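Local coordinates for protein alginate lyase AlgAT5 (Defluviitalea, PDB 5ZQI) that probably cleaves the polysaccharide alginate by beta-elimination, as a polysaccharide lyase of family 7 with a beta-sandwich fold, at residues S137-T142 against N229-G234; K68-I73 against Y118-L123; A193-D198 against D223-Y228. All coordinates share one frame; numbering follows the deposited sequence.

Contact 2 pairs two strands within the larger sheet of the beta-sandwich, contact 3 joins the larger sheet to the smaller, and contact 1 joins two loops. Contact 2 is buried and carries what is probably the family's R-x-E-L motif, and so part of the active site, together with Tyr118, which holds a sulfate ion. Contacts 1 and 3 lie at the surface, away from that site. Residues 223-228 form one side of contact 3, and contact 1 takes up the chain from 229, their centres about 20 Å apart. Contact 2 is about 25 and 26 Å from contacts 1 and 3, centre to centre. Contacts 2 and 3 lie on opposite sides of the chain's centre.

Contact 1 (S137-T142 against N229-G234); sequences STTSGT and NKSVSG
The hydroxyl of Thr138 reaches the backbone of Lys230-Val232, while its methyl packs on the Val232 side chain. A chi1 of 63° sets OG1 between its own backbone N and carbonyl carbon and turns CG2 to the side of the N, so that the two branches meet different parts of the opposing segment. The hydroxyl is gripped twice: Thr138 OG1 donates to Lys230 O at 2.6 Å, coming from above the carbonyl plane, and accepts from Val232 N at 3.1 Å. Meanwhile, CG2 of Thr138 slants across the side chain of Val232 and lies 3.7 Å from its CG1. The Thr138 backbone adds a third bond, from its N to Val232 O at 2.9 Å, nearly straight at the hydrogen (169°). Three successive peptide groups between Lys230 and Ser233 are thus engaged by one residue. Both segments are loops at the rim of the beta-sandwich: 137-142 leads into strand 142-153, whereas the other loop leaves edge strand 223-229 on the way to 236-239. Thr138 and Lys230 also share Gly214 as a backbone partner, which joins the pair to the turn between strands 205-212 and 215-220, while the Thr138 side chain rests on Ala211. An ST turn bends the chain around Thr138: Ser137 OG accepts from Thr139 N at 3.1 Å. The CB of Ser137 lies alongside that of Ser233, the two carbons 3.9 Å apart, and the CA-H of Ser137 makes a CH...O contact with the same Val232 O that Thr138 N uses. On the outer side, the methyl CG2 of Thr139 approaches Ser231 OG to 3.5 Å. The hydroxyl OG1 of Thr139 instead binds a water at 2.7 Å, and this water makes a long, weak bond to Ser231 OG.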
# COMPACT_ATOMS: atom_id res chain seq x y z
N SER A 137 -7.72 -15.79 5.52
CA SER A 137 -8.08 -16.57 4.34
C SER A 137 -9.22 -15.90 3.59
O SER A 137 -10.15 -15.36 4.17
CB SER A 137 -8.49 -17.97 4.78
OG SER A 137 -9.14 -18.71 3.76
N THR A 138 -9.18 -16.01 2.26
CA THR A 138 -10.29 -15.49 1.47
C THR A 138 -11.55 -16.36 1.55
O THR A 138 -12.58 -15.95 1.02
CB THR A 138 -9.91 -15.36 0.00
OG1 THR A 138 -9.61 -16.65 -0.53
CG2 THR A 138 -8.68 -14.46 -0.20
N THR A 139 -11.47 -17.54 2.16
CA THR A 139 -12.60 -18.47 2.24
C THR A 139 -13.18 -18.62 3.64
O THR A 139 -14.15 -19.37 3.80
CB THR A 139 -12.19 -19.85 1.72
OG1 THR A 139 -10.99 -20.29 2.38
CG2 THR A 139 -11.94 -19.80 0.22
N SER A 140 -12.63 -17.96 4.64
CA SER A 140 -13.17 -18.02 5.99
C SER A 140 -13.19 -16.62 6.57
O SER A 140 -12.12 -16.01 6.75
CB SER A 140 -12.34 -18.93 6.89
OG SER A 140 -12.96 -19.06 8.17
N GLY A 141 -14.38 -16.11 6.87
CA GLY A 141 -14.52 -14.77 7.37
C GLY A 141 -14.59 -13.74 6.26
O GLY A 141 -14.57 -14.04 5.07
N THR A 142 -14.66 -12.48 6.68
CA THR A 142 -14.76 -11.35 5.78
C THR A 142 -13.70 -10.33 6.20
O THR A 142 -13.64 -9.94 7.36
CB THR A 142 -16.15 -10.72 5.79
OG1 THR A 142 -17.13 -11.72 5.45
CG2 THR A 142 -16.23 -9.60 4.81
N ASN A 229 -12.43 -14.45 -8.40
CA ASN A 229 -12.34 -15.71 -7.68
C ASN A 229 -10.92 -15.95 -7.17
O ASN A 229 -9.96 -15.90 -7.94
CB ASN A 229 -12.74 -16.88 -8.57
CG ASN A 229 -14.19 -16.86 -8.95
OD1 ASN A 229 -15.03 -16.26 -8.25
ND2 ASN A 229 -14.51 -17.51 -10.06
N LYS A 230 -10.80 -16.29 -5.90
CA LYS A 230 -9.51 -16.58 -5.30
C LYS A 230 -9.69 -17.28 -3.96
O LYS A 230 -10.35 -16.76 -3.04
CB LYS A 230 -8.71 -15.28 -5.17
CG LYS A 230 -7.28 -15.50 -4.67
CD LYS A 230 -6.44 -16.23 -5.68
CE LYS A 230 -5.87 -15.32 -6.75
NZ LYS A 230 -4.86 -16.04 -7.57
N SER A 231 -9.07 -18.44 -3.84
CA SER A 231 -9.08 -19.26 -2.63
C SER A 231 -7.63 -19.36 -2.16
O SER A 231 -6.87 -20.14 -2.73
CB SER A 231 -9.70 -20.61 -2.92
OG SER A 231 -9.60 -21.49 -1.80
N VAL A 232 -7.27 -18.57 -1.15
CA VAL A 232 -5.90 -18.53 -0.63
C VAL A 232 -5.93 -18.16 0.84
O VAL A 232 -6.74 -17.33 1.27
CB VAL A 232 -5.03 -17.57 -1.47
CG1 VAL A 232 -5.64 -16.19 -1.51
CG2 VAL A 232 -3.60 -17.48 -0.93
N SER A 233 -5.02 -18.75 1.61
CA SER A 233 -4.82 -18.42 3.02
C SER A 233 -3.43 -17.82 3.23
O SER A 233 -2.63 -17.66 2.29
CB SER A 233 -5.05 -19.65 3.91
OG SER A 233 -4.14 -20.67 3.62
N GLY A 234 -3.15 -17.42 4.47
CA GLY A 234 -1.93 -16.69 4.76
C GLY A 234 -1.90 -15.29 4.18
O GLY A 234 -0.82 -14.72 3.98
O HOH W 1 -8.54 -20.34 1.31

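Contact 2 (K68-I73 against Y118-L123); sequences KLTLPI and YPRCEL. With SO4 (sulfate ion), chain B.
The Arg-Cys-Glu-Leu sequence of residues 120-123 corresponds to the R-x-E-L motif of polysaccharide lyase family 7, whose arginine shares the active site with the Gln and His of Q-I-H and a tyrosine; Arg120, with Gln165 and Tyr242 close by, probably belongs to it. The strand runs antiparallel to 68-70. In the hydrogen-bonded pair Thr70-Glu122, Thr70 N reaches Glu122 O at 2.9 Å, almost linearly (178°), and Glu122 N returns a bond to Thr70 O at 3.0 Å. A water links Thr70 OG1 to Glu122 O as well. The pairing ends with Thr70; two residues on, Pro72 has no N-H to offer Arg120 O, 3.0 Å from its N, and packs CD 3.8 Å from Cys121 CB. Another water spans Leu71 O and Arg120 N. On one face CD1 of Leu69 touches both Leu123 CD2 and Cys121 SG, each at 3.9 Å. On the other, Thr70 CG2 lies 4.0 Å from Arg120 CG, the side chains crossing at a slant. The arginine's bend at chi3 (78°) goes with a salt bridge, Arg120 NH1 to Glu122 OE1 at 2.9 Å: OE1 lies in the guanidinium plane, while NH1 approaches on its syn side, 20° out of the carboxylate plane. Lys238 and Gln165 also hold this carboxylate, and Tyr242 makes a cation-pi contact with the arginine. Tyr118 OH donates to sulfate O3 at 2.6 Å; Arg177 and Lys158 also bond this ion, probably from the crystallisation liquor. Leu69 and Cys121 press on Phe93, and Leu123 on Phe104, of the facing sheet, while strand 120-127 continues to 236-239 and 241-243.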
# COMPACT_ATOMS: atom_id res chain seq x y z
N LYS A 68 2.96 -2.60 10.91
CA LYS A 68 4.39 -2.33 11.00
C LYS A 68 4.82 -1.68 9.69
O LYS A 68 4.16 -1.88 8.65
CB LYS A 68 5.21 -3.58 11.30
CG LYS A 68 5.24 -4.65 10.28
CD LYS A 68 6.27 -5.74 10.67
CE LYS A 68 6.21 -6.91 9.74
NZ LYS A 68 7.25 -7.91 10.09
N LEU A 69 5.88 -0.89 9.74
CA LEU A 69 6.34 -0.10 8.60
C LEU A 69 7.66 -0.63 8.06
O LEU A 69 8.59 -0.85 8.85
CB LEU A 69 6.51 1.37 9.00
CG LEU A 69 7.06 2.32 7.94
CD1 LEU A 69 6.06 2.58 6.85
CD2 LEU A 69 7.48 3.64 8.61
N THR A 70 7.75 -0.82 6.74
CA THR A 70 9.03 -1.04 6.07
C THR A 70 9.47 0.24 5.37
O THR A 70 8.67 0.88 4.68
CB THR A 70 8.94 -2.18 5.06
OG1 THR A 70 8.49 -3.37 5.74
CG2 THR A 70 10.32 -2.42 4.39
N LEU A 71 10.75 0.61 5.56
CA LEU A 71 11.34 1.82 5.01
C LEU A 71 12.10 1.57 3.73
O LEU A 71 12.46 0.44 3.39
CB LEU A 71 12.31 2.42 6.04
CG LEU A 71 11.72 2.98 7.33
CD1 LEU A 71 12.82 3.28 8.35
CD2 LEU A 71 10.87 4.20 7.09
N PRO A 72 12.37 2.67 2.96
CA PRO A 72 13.21 2.54 1.76
C PRO A 72 14.70 2.80 1.99
O PRO A 72 15.48 2.99 1.05
CB PRO A 72 12.63 3.60 0.82
CG PRO A 72 12.20 4.69 1.80
CD PRO A 72 11.63 3.96 3.00
N ILE A 73 15.09 2.80 3.27
CA ILE A 73 16.46 3.08 3.69
C ILE A 73 16.84 2.08 4.78
O ILE A 73 16.02 1.26 5.19
CB ILE A 73 16.67 4.52 4.20
CG1 ILE A 73 15.71 4.77 5.36
CG2 ILE A 73 16.48 5.52 3.06
CD1 ILE A 73 16.02 6.07 6.14
N TYR A 118 12.29 -3.78 -5.83
CA TYR A 118 11.68 -2.45 -5.78
C TYR A 118 11.61 -1.93 -4.35
O TYR A 118 11.32 -2.70 -3.42
CB TYR A 118 10.27 -2.51 -6.39
CG TYR A 118 10.22 -2.81 -7.87
CD1 TYR A 118 11.09 -2.21 -8.77
CD2 TYR A 118 9.26 -3.68 -8.38
CE1 TYR A 118 11.01 -2.47 -10.12
CE2 TYR A 118 9.18 -3.93 -9.72
CZ TYR A 118 10.05 -3.33 -10.58
OH TYR A 118 9.95 -3.58 -11.94
N PRO A 119 11.86 -0.64 -4.19
CA PRO A 119 11.82 -0.02 -2.85
C PRO A 119 10.42 0.35 -2.42
O PRO A 119 9.52 0.58 -3.23
CB PRO A 119 12.67 1.23 -3.04
CG PRO A 119 12.41 1.62 -4.50
CD PRO A 119 12.24 0.33 -5.24
N ARG A 120 10.25 0.44 -1.10
CA ARG A 120 8.94 0.75 -0.55
C ARG A 120 9.06 1.57 0.72
O ARG A 120 10.05 1.51 1.44
CB ARG A 120 8.13 -0.53 -0.25
CG ARG A 120 8.57 -1.26 0.98
CD ARG A 120 7.94 -2.62 1.07
NE ARG A 120 8.58 -3.59 0.19
CZ ARG A 120 7.96 -4.46 -0.61
NH1 ARG A 120 6.64 -4.46 -0.72
NH2 ARG A 120 8.68 -5.32 -1.28
N CYS A 121 7.97 2.30 1.00
CA CYS A 121 7.67 2.85 2.33
C CYS A 121 6.23 2.42 2.59
O CYS A 121 5.29 3.04 2.06
CB CYS A 121 7.85 4.34 2.39
SG CYS A 121 7.73 4.88 4.12
N GLU A 122 6.07 1.30 3.31
CA GLU A 122 4.82 0.55 3.24
C GLU A 122 4.47 -0.12 4.55
O GLU A 122 5.34 -0.71 5.20
CB GLU A 122 4.92 -0.51 2.13
CG GLU A 122 3.55 -0.97 1.56
CD GLU A 122 3.66 -2.09 0.53
OE1 GLU A 122 4.60 -2.91 0.61
OE2 GLU A 122 2.81 -2.16 -0.39
N LEU A 123 3.19 -0.03 4.90
CA LEU A 123 2.65 -0.69 6.08
C LEU A 123 2.23 -2.14 5.77
O LEU A 123 1.65 -2.42 4.72
CB LEU A 123 1.44 0.09 6.63
CG LEU A 123 1.69 1.53 7.07
CD1 LEU A 123 0.35 2.25 7.26
CD2 LEU A 123 2.52 1.61 8.29
S SO4 B . 7.11 -5.11 -13.34
O1 SO4 B . 7.27 -4.96 -14.79
O2 SO4 B . 6.08 -6.11 -13.04
O3 SO4 B . 8.38 -5.52 -12.75
O4 SO4 B . 6.69 -3.85 -12.75
O HOH W 2 5.83 -3.52 4.81
O HOH W 3 12.25 -0.80 0.73

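Contact 3 (A193-D198 against D223-Y228); sequences ADLDTD and DLKLTY
The backbones of Ala193-Leu195 and Lys225-Leu226 come side by side without a direct hydrogen bond, Ala193 CA standing 5.9 Å from Leu226 CA, and a water bridges them instead, donating to Asp194 O at 2.9 Å and to Lys225 O at 2.8 Å. Both segments are irregular. Leu195 and Asp196 form a classic beta bulge opposite Leu183, Lys225 and Leu226 another opposite Val218, and segment 193-198 turns a corner at Leu195. The methyl of Ala193 points at the other strand and fits against the start of the Leu226 side chain, with the two CB atoms 3.7 Å apart; the same Ala193 CB lies 3.5 Å from Lys225 O. Lys225 buries more surface here than any other residue. Its aliphatic part passes at a slant over Leu195, whose CD2 lies 3.7 Å from Lys225 CB, and the bend at chi2 (-75°) carries the chain along the carbonyl oxygens of the opposite segment. There CE of Lys225 comes within 3.6 Å of Leu195 O. Rather than bonding a carbonyl of this segment directly, Lys225 NZ donates to a second water at 3.0 Å, which in turn makes weak bonds to Asp194 O and Leu195 O. The ammonium group is therefore coupled to these peptides, weakly, through solvent. Asp196 OD1 accepts from Asp198 N in an Asx turn, and its OD2 bonds Tyr220 OH; Lys225 rests on the same tyrosine. The contact thus joins strand 190-194, at the end of the larger sheet beside 182-187, to strand 223-229, outermost in the smaller one. Leu195 and Leu226 both pack on Val185, and Leu195 reaches further to Ile176 of strand 172-179.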
# COMPACT_ATOMS: atom_id res chain seq x y z
N ALA A 193 -8.67 -5.57 -13.79
CA ALA A 193 -9.79 -4.67 -13.96
C ALA A 193 -9.28 -3.24 -13.86
O ALA A 193 -8.41 -2.96 -13.05
CB ALA A 193 -10.88 -4.90 -12.91
N ASP A 194 -9.88 -2.36 -14.65
CA ASP A 194 -9.63 -0.93 -14.53
C ASP A 194 -10.35 -0.34 -13.33
O ASP A 194 -11.49 -0.69 -13.04
CB ASP A 194 -10.11 -0.23 -15.81
CG ASP A 194 -9.20 -0.45 -17.00
OD1 ASP A 194 -8.08 -0.99 -16.81
OD2 ASP A 194 -9.60 -0.08 -18.11
N LEU A 195 -9.68 0.58 -12.65
CA LEU A 195 -10.34 1.47 -11.71
C LEU A 195 -10.59 2.84 -12.32
O LEU A 195 -11.67 3.40 -12.14
CB LEU A 195 -9.52 1.60 -10.42
CG LEU A 195 -9.17 0.29 -9.70
CD1 LEU A 195 -8.36 0.59 -8.43
CD2 LEU A 195 -10.43 -0.50 -9.33
N ASP A 196 -9.62 3.39 -13.05
CA ASP A 196 -9.71 4.75 -13.58
C ASP A 196 -8.72 4.84 -14.73
O ASP A 196 -7.51 4.71 -14.50
CB ASP A 196 -9.39 5.78 -12.49
CG ASP A 196 -9.78 7.19 -12.86
OD1 ASP A 196 -9.92 7.49 -14.07
OD2 ASP A 196 -9.94 8.03 -11.93
N THR A 197 -9.20 5.11 -15.93
CA THR A 197 -8.30 5.27 -17.07
C THR A 197 -7.89 6.72 -17.31
O THR A 197 -7.17 7.01 -18.27
CB THR A 197 -8.95 4.73 -18.36
OG1 THR A 197 -10.22 5.35 -18.58
CG2 THR A 197 -9.12 3.22 -18.28
N ASP A 198 -8.28 7.63 -16.41
CA ASP A 198 -7.99 9.06 -16.55
C ASP A 198 -7.61 9.63 -15.19
O ASP A 198 -8.16 10.63 -14.73
CB ASP A 198 -9.20 9.78 -17.15
CG ASP A 198 -8.96 11.27 -17.39
OD1 ASP A 198 -7.91 11.67 -17.97
OD2 ASP A 198 -9.87 12.07 -17.03
N ASP A 223 -17.92 2.29 -6.15
CA ASP A 223 -18.42 1.54 -7.29
C ASP A 223 -17.64 0.25 -7.46
O ASP A 223 -16.41 0.27 -7.49
CB ASP A 223 -18.32 2.40 -8.54
CG ASP A 223 -19.15 3.66 -8.46
OD1 ASP A 223 -20.27 3.61 -7.87
OD2 ASP A 223 -18.71 4.70 -8.97
N LEU A 224 -18.35 -0.87 -7.58
CA LEU A 224 -17.71 -2.17 -7.72
C LEU A 224 -17.05 -2.26 -9.09
O LEU A 224 -17.72 -2.09 -10.12
CB LEU A 224 -18.73 -3.29 -7.53
CG LEU A 224 -18.16 -4.71 -7.64
CD1 LEU A 224 -17.24 -5.07 -6.49
CD2 LEU A 224 -19.36 -5.69 -7.73
N LYS A 225 -15.74 -2.51 -9.09
CA LYS A 225 -14.99 -2.59 -10.34
C LYS A 225 -14.45 -3.98 -10.67
O LYS A 225 -14.16 -4.24 -11.84
CB LYS A 225 -13.80 -1.62 -10.30
CG LYS A 225 -14.19 -0.18 -10.13
CD LYS A 225 -14.76 0.36 -11.41
CE LYS A 225 -14.85 1.88 -11.36
NZ LYS A 225 -15.51 2.37 -12.61
N LEU A 226 -14.38 -4.88 -9.69
CA LEU A 226 -13.84 -6.22 -9.89
C LEU A 226 -14.42 -7.16 -8.85
O LEU A 226 -14.50 -6.81 -7.67
CB LEU A 226 -12.31 -6.23 -9.74
CG LEU A 226 -11.62 -7.61 -9.73
CD1 LEU A 226 -11.72 -8.33 -11.05
CD2 LEU A 226 -10.17 -7.36 -9.33
N THR A 227 -14.85 -8.33 -9.31
CA THR A 227 -15.12 -9.50 -8.48
C THR A 227 -14.27 -10.65 -9.01
O THR A 227 -14.42 -11.05 -10.17
CB THR A 227 -16.60 -9.85 -8.50
OG1 THR A 227 -17.37 -8.70 -8.14
CG2 THR A 227 -16.91 -10.95 -7.49
N TYR A 228 -13.36 -11.16 -8.17
CA TYR A 228 -12.27 -12.04 -8.61
C TYR A 228 -12.23 -13.30 -7.77
O TYR A 228 -12.02 -13.22 -6.56
CB TYR A 228 -10.96 -11.25 -8.53
CG TYR A 228 -9.67 -11.96 -8.81
CD1 TYR A 228 -9.45 -12.61 -10.01
CD2 TYR A 228 -8.64 -11.93 -7.88
CE1 TYR A 228 -8.23 -13.24 -10.25
CE2 TYR A 228 -7.44 -12.55 -8.12
CZ TYR A 228 -7.24 -13.20 -9.30
OH TYR A 228 -6.02 -13.81 -9.53
O HOH W 4 -13.63 -2.37 -13.90
O HOH W 5 -13.41 1.69 -14.57